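PDB 3LM7: putative 4-Hydroxy-2-oxoglutarate aldolase / 2-dehydro-3-deoxyphosphogluconate aldolase, which belongs to the KDGP aldolase family of TIM-barrel proteins and is a putative aldolase whose precise function is not established. Local coordinates for residues 8-13 and 113-118; 15-20 and 242-247; 25-30 and 62-67; 29-32 and 37-40; 196-201 and 222-227. All blocks are in the same frame, centred on the assembly; numbering follows the deposited sequence.

Interaction 1. Residues 8-13 and 113-118; sequences PNYYRD and DTVVNG
Pro8 and Tyr10 close on Val115 at the foot of the TIM-type barrel, where the loop ahead of the first strand reaches under the start of strand 115-120. The tight part is a single methyl: Val115 CG2 lies 3.6 Å from Pro8 CD and 3.5 Å from Tyr10 OH, which touch it side by side. Val115 puts this branch beside its own backbone N, with CG1 anti to it (chi1 173°), and leaves the strand toward the loop. His94 and Ser161 of the neighbouring strands pack beside it. The loop is folded to present both rings together. Asn9 is the centre of an inverse gamma turn with a weak bond from Tyr10 N to Pro8 O, and Pro8 CB sits 3.8 Å above one face of the Tyr10 ring, toward its rim. The looser side is that of Tyr10, which remains partly exposed and touches Val115 through its hydroxyl alone; its ring also makes a cation-pi contact with Lys215. Pro8 and Val115, both buried, form the closed side; no hydrogen bond joins the segments. Pro8 CG follows its CD onto the same methyl, at 3.9 Å from Val115 CG2.

Interaction 2. Residues 15-20 and 242-247; sequences VCLNVL and DIVKKI
Ile247 N is gripped by two carbonyls, Ile243 O at 2.9 Å and, weakly, Val244 O at 3.1 Å, near the end of helix 234-247, whose Val244 packs on Val15 and Leu17. In this TIM-type barrel the contact brings the last helix of the chain against the first strand. Strand 17-20 is bonded on both edges: Leu17 pairs through its backbone with His37 and Leu39, while Asn18 pairs with Pro218 and Ile220, as expected where a barrel closes. The contact itself is wholly apolar and buried. Val244 points toward residues 15-17 and spreads its two methyls over different targets: CG1 comes within 4.1 Å of Val15 CB, while CG2 is shared between two neighbours. Val15 crosses it at a slant, turning its CG1 methyl to the helix by placing it anti to the backbone N (chi1 177°). Leu17 sets off to one side and only its end comes to the helix, so that it and Val244 run past each other in opposite senses. Phe201 of the adjacent helix 201-211 packs against Leu17 and Ile243. Elsewhere on the last helix, Lys245 forms a salt bridge with Glu35 and Lys246 one with Glu202. The closest meeting across the interface is methyl to methyl, Leu17 CD2 to Val244 CG2 at 3.9 Å.

Interaction 3. Residues 25-30 and 62-67; sequences DNARAI and ALIDNA
Leu63, the last residue of helix 50-63, leans across Arg28 of helix 24-33, and the two side chains meet at a slant. Its CD1 lies over one face of the guanidinium, while its CD2 comes to 3.5 Å from Arg28 NH1 and 4.0 Å from Arg28 CZ. The arginine starts out extended, with CG anti to its backbone N, then folds sharply at chi3 (-13°). This bend brings its head back along its own helix, where Arg28 NH2 forms a salt bridge of 3.0 Å with Asp25 OD1, one turn earlier. Ile64 follows as the first residue to leave helical geometry. Its CG2 methyl rests on the backbone of the other helix, 3.9 Å from Ala27 O, and faces Ala27 CB at 4.3 Å. From here a type I' beta turn carries the chain from Ile64 to Ala67, closed by Ala67 N to Ile64 O at 3.0 Å, with Asp65 and Asn66 both at positive phi in its corners. Asp65 OD2 is hydrogen-bonded to the hydroxyl of Tyr31, one helical turn beyond Ala27, and Asn66 ND2 reaches Lys5 O and Gln91 O. Ala67 leads into strand 68-71 and pairs with Val40 through its backbone. Between residues 25-30 and 62-67 there is packing alone, buried around Ala27 and Ile64 and more open at Arg28; the polar tie to helix 24-33 comes from Asp65 and Tyr31, just beyond. The arginine's charge is probably balanced by Asp25 of its own helix, while a face of the guanidinium packs against Leu63.

Interaction 4. Residues 29-32 and 37-40; sequences AIYQ and HVLV
Ile30 fits its CG2 methyl into the hollow between Val38 and Val40, two residues on the helix-facing, outer side of strand 38-43. The fit is nearly symmetrical: Ile30 CG2 stands 3.9 Å from Val38 CG2 and 4.0 Å from Val40 CG2. It meets Val38 at about a right angle and Val40 on a slant. CG2 reaches the strand because Ile30 holds it anti to the backbone N, with CG1 beside the N and anti to the carbonyl carbon (chi1 -70°). A second bump comes from the strand. Val38 CG1 pushes into the angle between the Tyr31 backbone and ring, 3.8 Å from Tyr31 CA and equally 3.8 Å from Tyr31 CD1, approaching the ring obliquely. Val38 therefore divides its two methyls between consecutive helix residues. The Tyr31 ring runs on beyond the valine, its hydroxyl held by Asp65. Val19 of the adjoining strand also touches both Ile30 and Val38, continuing the same apolar layer. Helix 24-33 thus packs against strands 17-20 and 38-43, which it connects: a beta-alpha-beta crossover, the repeating element of a TIM barrel, with its branched aliphatic residues packed between helix and sheet.

Interaction 5. Residues 196-201 and 222-227; sequences IDLDNF and SSIIDS
Ser223 and Ile196 make the one hydrogen bond between these two segments: Ser223 OG donates to Ile196 O at 2.8 Å. The hydroxyl arrives in the carbonyl plane, on a lone pair, with a C=O...O angle of 141°. It is aimed there by a first torsion of 64°, which sets OG between the serine's own N and carbonyl carbon. Van der Waals contacts lie beside this bond. Ser223 CB and Asp197 CB approach to 3.5 Å, bringing the two backbones close at this point. An apolar pair lies alongside, Leu198 CD2 against Ile224 CG2 at 3.9 Å, the side chains crossing at about a right angle. Polar bonds inside 196-201 give the loop its shape. Asp197 turns its carboxylate away from Ser223 and into its own chain, where OD1 takes two amides: Asp199 N at 2.9 Å, from above the carboxylate plane, in an Asx turn, and Asn200 N at 3.0 Å, nearly in line with the C-O bond. Asn200 OD1 answers by accepting from Asp197 N at 2.8 Å in an almost straight bond (170°). This reciprocal grip precedes helix 201-211, which begins at Phe201. Helix 234-247 packs against both segments: Leu198 touches its Leu240 and Ile224 its Asp236, while Ile224 also reaches Val19 of strand 17-20 and Thr232 of strand 231-232.

Four contacts involve strands 17-20 or 38-43, helix 24-33 or the loop before them; interaction 5 lies by the last helices. Interactions 3 and 4 both use helix 24-33, have centres about 6 Å apart and are nested in the loops closed by interactions 1 and 2. Interaction 2 joins strand 17-20 to the last helix, and its centre is about 10 Å from that of interaction 4. Interaction 1 crosses interaction 2 along the chain, about 13 Å away between centres, and touches it through Tyr10 and Cys16. Interaction 5 is nested inside interaction 2, touching it through Phe201 but none of the others. Early and late parts of the chain thus pack together, consistent with a closed barrel.

Interaction 1. Residues 8-13 and 113-118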
# COMPACT_ATOMS: atom_id res chain seq x y z
N PRO A 8 5.81 -11.95 -2.29
CA PRO A 8 5.45 -12.17 -3.71
C PRO A 8 6.01 -11.06 -4.61
O PRO A 8 6.20 -9.90 -4.17
CB PRO A 8 3.90 -12.06 -3.72
CG PRO A 8 3.54 -12.59 -2.31
CD PRO A 8 4.61 -11.94 -1.43
N ASN A 9 6.20 -11.39 -5.89
CA ASN A 9 6.61 -10.36 -6.88
C ASN A 9 5.39 -9.70 -7.47
O ASN A 9 4.95 -10.01 -8.58
CB ASN A 9 7.39 -11.03 -8.04
CG ASN A 9 7.99 -9.98 -9.05
OD1 ASN A 9 7.98 -8.72 -8.82
ND2 ASN A 9 8.52 -10.52 -10.20
N TYR A 10 4.81 -8.77 -6.74
CA TYR A 10 3.63 -8.12 -7.22
C TYR A 10 4.01 -7.27 -8.42
O TYR A 10 5.05 -6.64 -8.43
CB TYR A 10 3.08 -7.15 -6.17
CG TYR A 10 2.76 -7.83 -4.84
CD1 TYR A 10 1.55 -8.46 -4.63
CD2 TYR A 10 3.70 -7.75 -3.77
CE1 TYR A 10 1.23 -9.09 -3.38
CE2 TYR A 10 3.40 -8.34 -2.55
CZ TYR A 10 2.17 -9.00 -2.36
OH TYR A 10 1.90 -9.48 -1.09
N TYR A 11 3.12 -7.23 -9.37
CA TYR A 11 3.34 -6.34 -10.50
C TYR A 11 3.05 -4.93 -10.03
O TYR A 11 1.93 -4.64 -9.52
CB TYR A 11 2.40 -6.71 -11.63
CG TYR A 11 2.49 -5.73 -12.80
CD1 TYR A 11 3.59 -5.82 -13.74
CD2 TYR A 11 1.52 -4.74 -12.98
CE1 TYR A 11 3.67 -4.93 -14.85
CE2 TYR A 11 1.61 -3.84 -14.06
CZ TYR A 11 2.67 -3.96 -14.98
OH TYR A 11 2.72 -3.07 -16.01
N ARG A 12 4.03 -4.03 -10.24
CA ARG A 12 3.93 -2.62 -9.74
C ARG A 12 3.41 -2.52 -8.32
O ARG A 12 2.61 -1.61 -7.98
CB ARG A 12 3.03 -1.76 -10.65
CG ARG A 12 3.64 -1.64 -12.06
CD ARG A 12 3.04 -0.48 -12.82
NE ARG A 12 3.81 -0.44 -14.05
CZ ARG A 12 3.56 0.38 -15.07
NH1 ARG A 12 2.56 1.27 -14.96
NH2 ARG A 12 4.31 0.31 -16.18
N ASP A 13 3.84 -3.46 -7.50
CA ASP A 13 3.53 -3.46 -6.09
C ASP A 13 2.09 -3.53 -5.75
O ASP A 13 1.73 -3.19 -4.63
CB ASP A 13 4.10 -2.23 -5.38
CG ASP A 13 5.39 -2.56 -4.72
OD1 ASP A 13 5.42 -3.54 -3.85
OD2 ASP A 13 6.37 -1.89 -5.14
N ASP A 113 7.29 -11.52 6.70
CA ASP A 113 7.31 -11.25 5.26
C ASP A 113 6.46 -12.20 4.48
O ASP A 113 5.75 -11.78 3.56
CB ASP A 113 8.73 -11.34 4.73
CG ASP A 113 9.63 -10.27 5.35
OD1 ASP A 113 9.15 -9.16 5.57
OD2 ASP A 113 10.78 -10.57 5.61
N THR A 114 6.56 -13.49 4.79
CA THR A 114 5.74 -14.46 4.05
C THR A 114 4.27 -14.04 4.20
O THR A 114 3.81 -13.74 5.33
CB THR A 114 5.92 -15.84 4.65
OG1 THR A 114 7.24 -16.28 4.39
CG2 THR A 114 4.98 -16.87 3.98
N VAL A 115 3.53 -14.04 3.10
CA VAL A 115 2.10 -13.71 3.15
C VAL A 115 1.29 -14.90 3.64
O VAL A 115 1.38 -15.97 3.06
CB VAL A 115 1.58 -13.28 1.71
CG1 VAL A 115 0.04 -13.10 1.71
CG2 VAL A 115 2.25 -11.92 1.34
N VAL A 116 0.49 -14.70 4.71
CA VAL A 116 -0.38 -15.73 5.22
C VAL A 116 -1.82 -15.25 5.10
O VAL A 116 -2.23 -14.24 5.77
CB VAL A 116 -0.09 -15.95 6.74
CG1 VAL A 116 -1.03 -17.06 7.28
CG2 VAL A 116 1.41 -16.39 6.85
N ASN A 117 -2.60 -15.90 4.22
CA ASN A 117 -4.00 -15.51 4.11
C ASN A 117 -4.86 -16.25 5.15
O ASN A 117 -4.41 -17.24 5.82
CB ASN A 117 -4.52 -15.71 2.64
CG ASN A 117 -4.66 -17.18 2.22
OD1 ASN A 117 -5.01 -18.03 3.01
ND2 ASN A 117 -4.46 -17.44 0.92
N GLY A 118 -6.10 -15.80 5.32
CA GLY A 118 -6.97 -16.47 6.27
C GLY A 118 -8.32 -16.59 5.55
O GLY A 118 -8.88 -15.60 5.11

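Interaction 2. Residues 15-20 and 242-247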
# COMPACT_ATOMS: atom_id res chain seq x y z
N VAL A 15 -0.45 -6.19 -7.62
CA VAL A 15 -1.20 -7.44 -7.93
C VAL A 15 -0.28 -8.57 -8.25
O VAL A 15 0.64 -8.39 -9.10
CB VAL A 15 -2.14 -7.27 -9.15
CG1 VAL A 15 -2.83 -8.66 -9.46
CG2 VAL A 15 -3.17 -6.19 -8.81
N CYS A 16 -0.55 -9.75 -7.64
CA CYS A 16 0.27 -10.94 -7.93
C CYS A 16 -0.71 -12.08 -8.19
O CYS A 16 -1.64 -12.30 -7.42
CB CYS A 16 1.21 -11.26 -6.73
SG CYS A 16 2.35 -12.65 -7.12
N LEU A 17 -0.51 -12.82 -9.28
CA LEU A 17 -1.42 -13.92 -9.58
C LEU A 17 -1.13 -15.06 -8.63
O LEU A 17 -0.01 -15.22 -8.15
CB LEU A 17 -1.19 -14.43 -11.05
CG LEU A 17 -1.36 -13.37 -12.11
CD1 LEU A 17 -1.02 -14.06 -13.45
CD2 LEU A 17 -2.81 -12.78 -12.16
N ASN A 18 -2.12 -15.94 -8.42
CA ASN A 18 -1.89 -17.20 -7.78
C ASN A 18 -2.58 -18.33 -8.55
O ASN A 18 -3.82 -18.34 -8.67
CB ASN A 18 -2.33 -17.08 -6.26
CG ASN A 18 -1.94 -18.28 -5.37
OD1 ASN A 18 -1.59 -18.09 -4.15
ND2 ASN A 18 -2.07 -19.50 -5.87
N VAL A 19 -1.80 -19.32 -9.02
CA VAL A 19 -2.39 -20.37 -9.86
C VAL A 19 -1.69 -21.62 -9.43
O VAL A 19 -0.64 -21.56 -8.79
CB VAL A 19 -2.16 -20.06 -11.44
CG1 VAL A 19 -2.68 -18.67 -11.82
CG2 VAL A 19 -0.65 -20.10 -11.78
N LEU A 20 -2.26 -22.77 -9.75
CA LEU A 20 -1.68 -24.04 -9.34
C LEU A 20 -0.72 -24.60 -10.38
O LEU A 20 -0.90 -24.39 -11.56
CB LEU A 20 -2.81 -25.08 -9.15
CG LEU A 20 -3.83 -24.74 -8.07
CD1 LEU A 20 -4.90 -25.84 -7.98
CD2 LEU A 20 -3.17 -24.39 -6.66
N ASP A 242 -1.51 -9.88 -19.13
CA ASP A 242 -1.86 -8.76 -19.96
C ASP A 242 -3.01 -7.92 -19.35
O ASP A 242 -2.98 -6.68 -19.44
CB ASP A 242 -2.25 -9.22 -21.38
CG ASP A 242 -1.07 -9.73 -22.19
OD1 ASP A 242 0.06 -9.48 -21.79
OD2 ASP A 242 -1.30 -10.44 -23.20
N ILE A 243 -4.03 -8.56 -18.77
CA ILE A 243 -5.09 -7.78 -18.09
C ILE A 243 -4.50 -6.98 -16.91
O ILE A 243 -4.78 -5.77 -16.69
CB ILE A 243 -6.23 -8.73 -17.57
CG1 ILE A 243 -6.96 -9.34 -18.78
CG2 ILE A 243 -7.23 -7.96 -16.66
CD1 ILE A 243 -7.89 -10.51 -18.41
N VAL A 244 -3.65 -7.65 -16.13
CA VAL A 244 -3.03 -6.99 -14.98
C VAL A 244 -2.27 -5.72 -15.48
O VAL A 244 -2.45 -4.60 -14.95
CB VAL A 244 -2.09 -7.93 -14.24
CG1 VAL A 244 -1.27 -7.14 -13.19
CG2 VAL A 244 -2.94 -9.14 -13.55
N LYS A 245 -1.46 -5.88 -16.54
CA LYS A 245 -0.71 -4.72 -17.04
C LYS A 245 -1.61 -3.61 -17.54
O LYS A 245 -1.26 -2.40 -17.49
CB LYS A 245 0.22 -5.15 -18.20
CG LYS A 245 1.37 -5.96 -17.71
CD LYS A 245 2.24 -6.40 -18.91
CE LYS A 245 3.46 -7.15 -18.38
NZ LYS A 245 4.44 -7.37 -19.51
N LYS A 246 -2.79 -4.00 -18.04
CA LYS A 246 -3.76 -3.01 -18.54
C LYS A 246 -4.32 -2.23 -17.38
O LYS A 246 -4.47 -0.98 -17.47
CB LYS A 246 -4.93 -3.70 -19.33
CG LYS A 246 -5.89 -2.69 -19.99
CD LYS A 246 -7.00 -3.35 -20.85
CE LYS A 246 -7.89 -4.22 -19.98
NZ LYS A 246 -9.02 -4.84 -20.75
N ILE A 247 -4.68 -2.92 -16.31
CA ILE A 247 -5.48 -2.23 -15.28
C ILE A 247 -4.67 -1.68 -14.11
O ILE A 247 -5.14 -0.78 -13.37
CB ILE A 247 -6.68 -3.11 -14.76
CG1 ILE A 247 -6.15 -4.32 -14.01
CG2 ILE A 247 -7.62 -3.52 -15.95
CD1 ILE A 247 -7.28 -5.21 -13.48

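Interaction 3. Residues 25-30 and 62-67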
# COMPACT_ATOMS: atom_id res chain seq x y z
N ASP A 25 7.75 -28.92 -14.40
CA ASP A 25 7.90 -28.25 -15.72
C ASP A 25 6.75 -27.23 -15.83
O ASP A 25 6.92 -26.16 -16.36
CB ASP A 25 7.77 -29.22 -16.93
CG ASP A 25 8.93 -30.19 -17.07
OD1 ASP A 25 10.03 -29.85 -16.62
OD2 ASP A 25 8.73 -31.33 -17.59
N ASN A 26 5.58 -27.58 -15.35
CA ASN A 26 4.43 -26.63 -15.46
C ASN A 26 4.69 -25.39 -14.62
O ASN A 26 4.42 -24.26 -15.07
CB ASN A 26 3.11 -27.33 -15.09
CG ASN A 26 1.86 -26.43 -15.28
OD1 ASN A 26 0.90 -26.49 -14.49
ND2 ASN A 26 1.88 -25.59 -16.33
N ALA A 27 5.20 -25.59 -13.39
CA ALA A 27 5.54 -24.43 -12.56
C ALA A 27 6.52 -23.49 -13.31
O ALA A 27 6.35 -22.28 -13.36
CB ALA A 27 6.15 -24.90 -11.20
N ARG A 28 7.58 -24.06 -13.90
CA ARG A 28 8.54 -23.21 -14.66
C ARG A 28 7.86 -22.41 -15.78
O ARG A 28 8.13 -21.20 -15.95
CB ARG A 28 9.68 -24.11 -15.20
CG ARG A 28 10.95 -23.40 -15.70
CD ARG A 28 11.90 -24.51 -16.28
NE ARG A 28 11.38 -25.83 -15.85
CZ ARG A 28 12.07 -26.76 -15.20
NH1 ARG A 28 13.37 -26.58 -14.93
NH2 ARG A 28 11.46 -27.89 -14.86
N ALA A 29 7.00 -23.08 -16.54
CA ALA A 29 6.32 -22.46 -17.70
C ALA A 29 5.41 -21.34 -17.20
O ALA A 29 5.29 -20.28 -17.86
CB ALA A 29 5.48 -23.54 -18.39
N ILE A 30 4.71 -21.60 -16.07
CA ILE A 30 3.79 -20.59 -15.48
C ILE A 30 4.57 -19.37 -15.06
O ILE A 30 4.18 -18.25 -15.33
CB ILE A 30 3.09 -21.18 -14.18
CG1 ILE A 30 2.10 -22.28 -14.55
CG2 ILE A 30 2.54 -20.04 -13.34
CD1 ILE A 30 1.63 -23.16 -13.39
N ALA A 62 13.10 -23.79 -5.85
CA ALA A 62 14.37 -23.59 -6.52
C ALA A 62 14.14 -23.27 -7.99
O ALA A 62 14.88 -22.48 -8.56
CB ALA A 62 15.21 -24.87 -6.38
N LEU A 63 13.10 -23.81 -8.60
CA LEU A 63 12.86 -23.54 -10.03
C LEU A 63 12.33 -22.13 -10.26
O LEU A 63 12.48 -21.56 -11.36
CB LEU A 63 11.80 -24.51 -10.59
CG LEU A 63 12.25 -25.96 -10.48
CD1 LEU A 63 11.11 -26.90 -10.89
CD2 LEU A 63 13.43 -26.07 -11.49
N ILE A 64 11.67 -21.57 -9.23
CA ILE A 64 10.86 -20.38 -9.42
C ILE A 64 11.19 -19.27 -8.45
O ILE A 64 10.30 -18.47 -8.12
CB ILE A 64 9.34 -20.74 -9.38
CG1 ILE A 64 8.93 -21.35 -8.03
CG2 ILE A 64 8.94 -21.72 -10.51
CD1 ILE A 64 7.43 -21.68 -7.95
N ASP A 65 12.44 -19.21 -7.99
CA ASP A 65 12.93 -18.13 -7.13
C ASP A 65 12.02 -17.95 -5.87
O ASP A 65 11.84 -16.82 -5.45
CB ASP A 65 12.95 -16.75 -7.87
CG ASP A 65 13.75 -16.80 -9.18
OD1 ASP A 65 14.58 -17.71 -9.30
OD2 ASP A 65 13.51 -15.95 -10.07
N ASN A 66 11.53 -19.05 -5.33
CA ASN A 66 10.67 -19.05 -4.11
C ASN A 66 9.23 -18.54 -4.27
O ASN A 66 8.55 -18.25 -3.27
CB ASN A 66 11.32 -18.34 -2.94
CG ASN A 66 10.87 -18.93 -1.60
OD1 ASN A 66 10.60 -20.16 -1.53
ND2 ASN A 66 10.71 -18.08 -0.59
N ALA A 67 8.79 -18.44 -5.52
CA ALA A 67 7.45 -17.88 -5.79
C ALA A 67 6.42 -18.98 -5.61
O ALA A 67 5.65 -19.27 -6.50
CB ALA A 67 7.42 -17.25 -7.16

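Interaction 4. Residues 29-32 and 37-40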
# COMPACT_ATOMS: atom_id res chain seq x y z
N ALA A 29 7.00 -23.08 -16.54
CA ALA A 29 6.32 -22.46 -17.70
C ALA A 29 5.41 -21.34 -17.20
O ALA A 29 5.29 -20.28 -17.86
CB ALA A 29 5.48 -23.54 -18.39
N ILE A 30 4.71 -21.60 -16.07
CA ILE A 30 3.79 -20.59 -15.48
C ILE A 30 4.57 -19.37 -15.06
O ILE A 30 4.18 -18.25 -15.33
CB ILE A 30 3.09 -21.18 -14.18
CG1 ILE A 30 2.10 -22.28 -14.55
CG2 ILE A 30 2.54 -20.04 -13.34
CD1 ILE A 30 1.63 -23.16 -13.39
N TYR A 31 5.68 -19.59 -14.35
CA TYR A 31 6.52 -18.51 -13.84
C TYR A 31 7.08 -17.66 -14.98
O TYR A 31 7.08 -16.42 -14.92
CB TYR A 31 7.67 -19.12 -12.98
CG TYR A 31 8.46 -18.10 -12.24
CD1 TYR A 31 7.88 -17.37 -11.17
CD2 TYR A 31 9.79 -17.89 -12.54
CE1 TYR A 31 8.66 -16.44 -10.43
CE2 TYR A 31 10.55 -17.00 -11.83
CZ TYR A 31 10.00 -16.26 -10.79
OH TYR A 31 10.81 -15.34 -10.15
N GLN A 32 7.50 -18.34 -16.05
CA GLN A 32 7.91 -17.63 -17.22
C GLN A 32 6.79 -16.79 -17.79
O GLN A 32 6.98 -15.62 -18.09
CB GLN A 32 8.37 -18.62 -18.33
CG GLN A 32 8.86 -17.84 -19.59
CD GLN A 32 9.50 -18.73 -20.61
OE1 GLN A 32 8.97 -19.79 -20.97
NE2 GLN A 32 10.64 -18.29 -21.12
N HIS A 37 5.39 -12.60 -12.00
CA HIS A 37 4.33 -11.97 -11.16
C HIS A 37 3.23 -13.00 -10.77
O HIS A 37 2.02 -12.79 -11.01
CB HIS A 37 3.71 -10.74 -11.84
CG HIS A 37 4.72 -9.72 -12.24
ND1 HIS A 37 5.51 -9.04 -11.33
CD2 HIS A 37 5.10 -9.29 -13.47
CE1 HIS A 37 6.33 -8.23 -11.98
NE2 HIS A 37 6.12 -8.39 -13.28
N VAL A 38 3.69 -14.06 -10.11
CA VAL A 38 2.85 -15.20 -9.82
C VAL A 38 3.41 -15.92 -8.61
O VAL A 38 4.60 -15.89 -8.32
CB VAL A 38 2.74 -16.15 -11.04
CG1 VAL A 38 4.15 -16.85 -11.39
CG2 VAL A 38 1.67 -17.17 -10.88
N LEU A 39 2.48 -16.52 -7.89
CA LEU A 39 2.72 -17.48 -6.87
C LEU A 39 2.13 -18.81 -7.39
O LEU A 39 0.96 -18.89 -7.84
CB LEU A 39 2.01 -17.07 -5.57
CG LEU A 39 2.56 -15.76 -4.99
CD1 LEU A 39 1.50 -15.16 -4.01
CD2 LEU A 39 3.92 -16.10 -4.28
N VAL A 40 2.96 -19.84 -7.37
CA VAL A 40 2.60 -21.12 -7.88
C VAL A 40 2.20 -22.03 -6.76
O VAL A 40 3.02 -22.26 -5.84
CB VAL A 40 3.87 -21.70 -8.61
CG1 VAL A 40 3.64 -23.10 -9.02
CG2 VAL A 40 4.22 -20.80 -9.78

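Interaction 5. Residues 196-201 and 222-227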
# COMPACT_ATOMS: atom_id res chain seq x y z
N ILE A 196 -13.17 -17.76 -10.59
CA ILE A 196 -12.57 -16.67 -11.38
C ILE A 196 -12.16 -17.33 -12.70
O ILE A 196 -11.65 -18.45 -12.72
CB ILE A 196 -11.36 -16.02 -10.67
CG1 ILE A 196 -11.88 -15.26 -9.35
CG2 ILE A 196 -10.65 -15.07 -11.61
CD1 ILE A 196 -10.72 -14.52 -8.56
N ASP A 197 -12.46 -16.66 -13.80
CA ASP A 197 -12.03 -17.19 -15.09
C ASP A 197 -11.50 -16.04 -15.91
O ASP A 197 -11.43 -14.93 -15.42
CB ASP A 197 -13.17 -17.98 -15.81
CG ASP A 197 -14.39 -17.14 -16.10
OD1 ASP A 197 -14.26 -15.93 -16.27
OD2 ASP A 197 -15.47 -17.72 -16.09
N LEU A 198 -11.15 -16.28 -17.19
CA LEU A 198 -10.54 -15.19 -17.96
C LEU A 198 -11.51 -14.08 -18.29
O LEU A 198 -11.08 -12.97 -18.62
CB LEU A 198 -9.95 -15.77 -19.29
CG LEU A 198 -8.84 -16.81 -19.09
CD1 LEU A 198 -8.38 -17.40 -20.44
CD2 LEU A 198 -7.63 -16.16 -18.33
N ASP A 199 -12.81 -14.37 -18.23
CA ASP A 199 -13.85 -13.36 -18.59
C ASP A 199 -14.31 -12.49 -17.42
O ASP A 199 -14.81 -11.37 -17.63
CB ASP A 199 -15.03 -14.06 -19.25
CG ASP A 199 -14.68 -14.63 -20.61
OD1 ASP A 199 -13.81 -14.05 -21.35
OD2 ASP A 199 -15.29 -15.67 -20.94
N ASN A 200 -14.16 -12.96 -16.20
CA ASN A 200 -14.58 -12.12 -15.04
C ASN A 200 -13.38 -11.60 -14.22
O ASN A 200 -13.55 -10.84 -13.30
CB ASN A 200 -15.61 -12.82 -14.14
CG ASN A 200 -15.06 -14.09 -13.52
OD1 ASN A 200 -13.85 -14.27 -13.36
ND2 ASN A 200 -15.96 -15.00 -13.17
N PHE A 201 -12.17 -11.99 -14.63
CA PHE A 201 -10.96 -11.65 -13.89
C PHE A 201 -10.79 -10.17 -13.85
O PHE A 201 -10.57 -9.62 -12.78
CB PHE A 201 -9.74 -12.29 -14.56
CG PHE A 201 -8.41 -11.89 -13.94
CD1 PHE A 201 -7.96 -12.55 -12.80
CD2 PHE A 201 -7.62 -10.88 -14.51
CE1 PHE A 201 -6.68 -12.19 -12.21
CE2 PHE A 201 -6.37 -10.51 -13.97
CZ PHE A 201 -5.89 -11.17 -12.82
N SER A 222 -9.41 -23.95 -11.67
CA SER A 222 -9.78 -24.93 -12.71
C SER A 222 -10.13 -24.30 -14.07
O SER A 222 -10.01 -24.97 -15.08
CB SER A 222 -10.93 -25.83 -12.22
OG SER A 222 -12.09 -25.04 -12.06
N SER A 223 -10.59 -23.03 -14.11
CA SER A 223 -10.96 -22.41 -15.34
C SER A 223 -9.74 -22.26 -16.31
O SER A 223 -9.90 -22.05 -17.50
CB SER A 223 -11.54 -21.02 -15.05
OG SER A 223 -10.50 -20.25 -14.48
N ILE A 224 -8.53 -22.32 -15.77
CA ILE A 224 -7.29 -22.25 -16.60
C ILE A 224 -6.44 -23.49 -16.59
O ILE A 224 -5.26 -23.46 -16.97
CB ILE A 224 -6.43 -20.99 -16.26
CG1 ILE A 224 -5.92 -21.01 -14.81
CG2 ILE A 224 -7.22 -19.67 -16.58
CD1 ILE A 224 -4.91 -19.99 -14.50
N ILE A 225 -7.03 -24.58 -16.12
CA ILE A 225 -6.30 -25.82 -16.00
C ILE A 225 -6.82 -26.78 -17.08
O ILE A 225 -8.04 -26.98 -17.20
CB ILE A 225 -6.55 -26.43 -14.62
CG1 ILE A 225 -5.77 -25.65 -13.56
CG2 ILE A 225 -6.14 -27.93 -14.58
CD1 ILE A 225 -6.05 -26.05 -12.13
N ASP A 226 -5.89 -27.41 -17.81
CA ASP A 226 -6.24 -28.47 -18.80
C ASP A 226 -6.54 -29.73 -18.05
O ASP A 226 -5.63 -30.32 -17.48
CB ASP A 226 -5.01 -28.76 -19.68
CG ASP A 226 -5.35 -29.64 -20.91
OD1 ASP A 226 -6.20 -30.56 -20.83
OD2 ASP A 226 -4.75 -29.39 -21.94
N SER A 227 -7.80 -30.19 -18.06
CA SER A 227 -8.16 -31.33 -17.20
C SER A 227 -7.49 -32.64 -17.69
O SER A 227 -7.29 -33.55 -16.90
CB SER A 227 -9.68 -31.48 -17.16
OG SER A 227 -10.16 -31.49 -18.49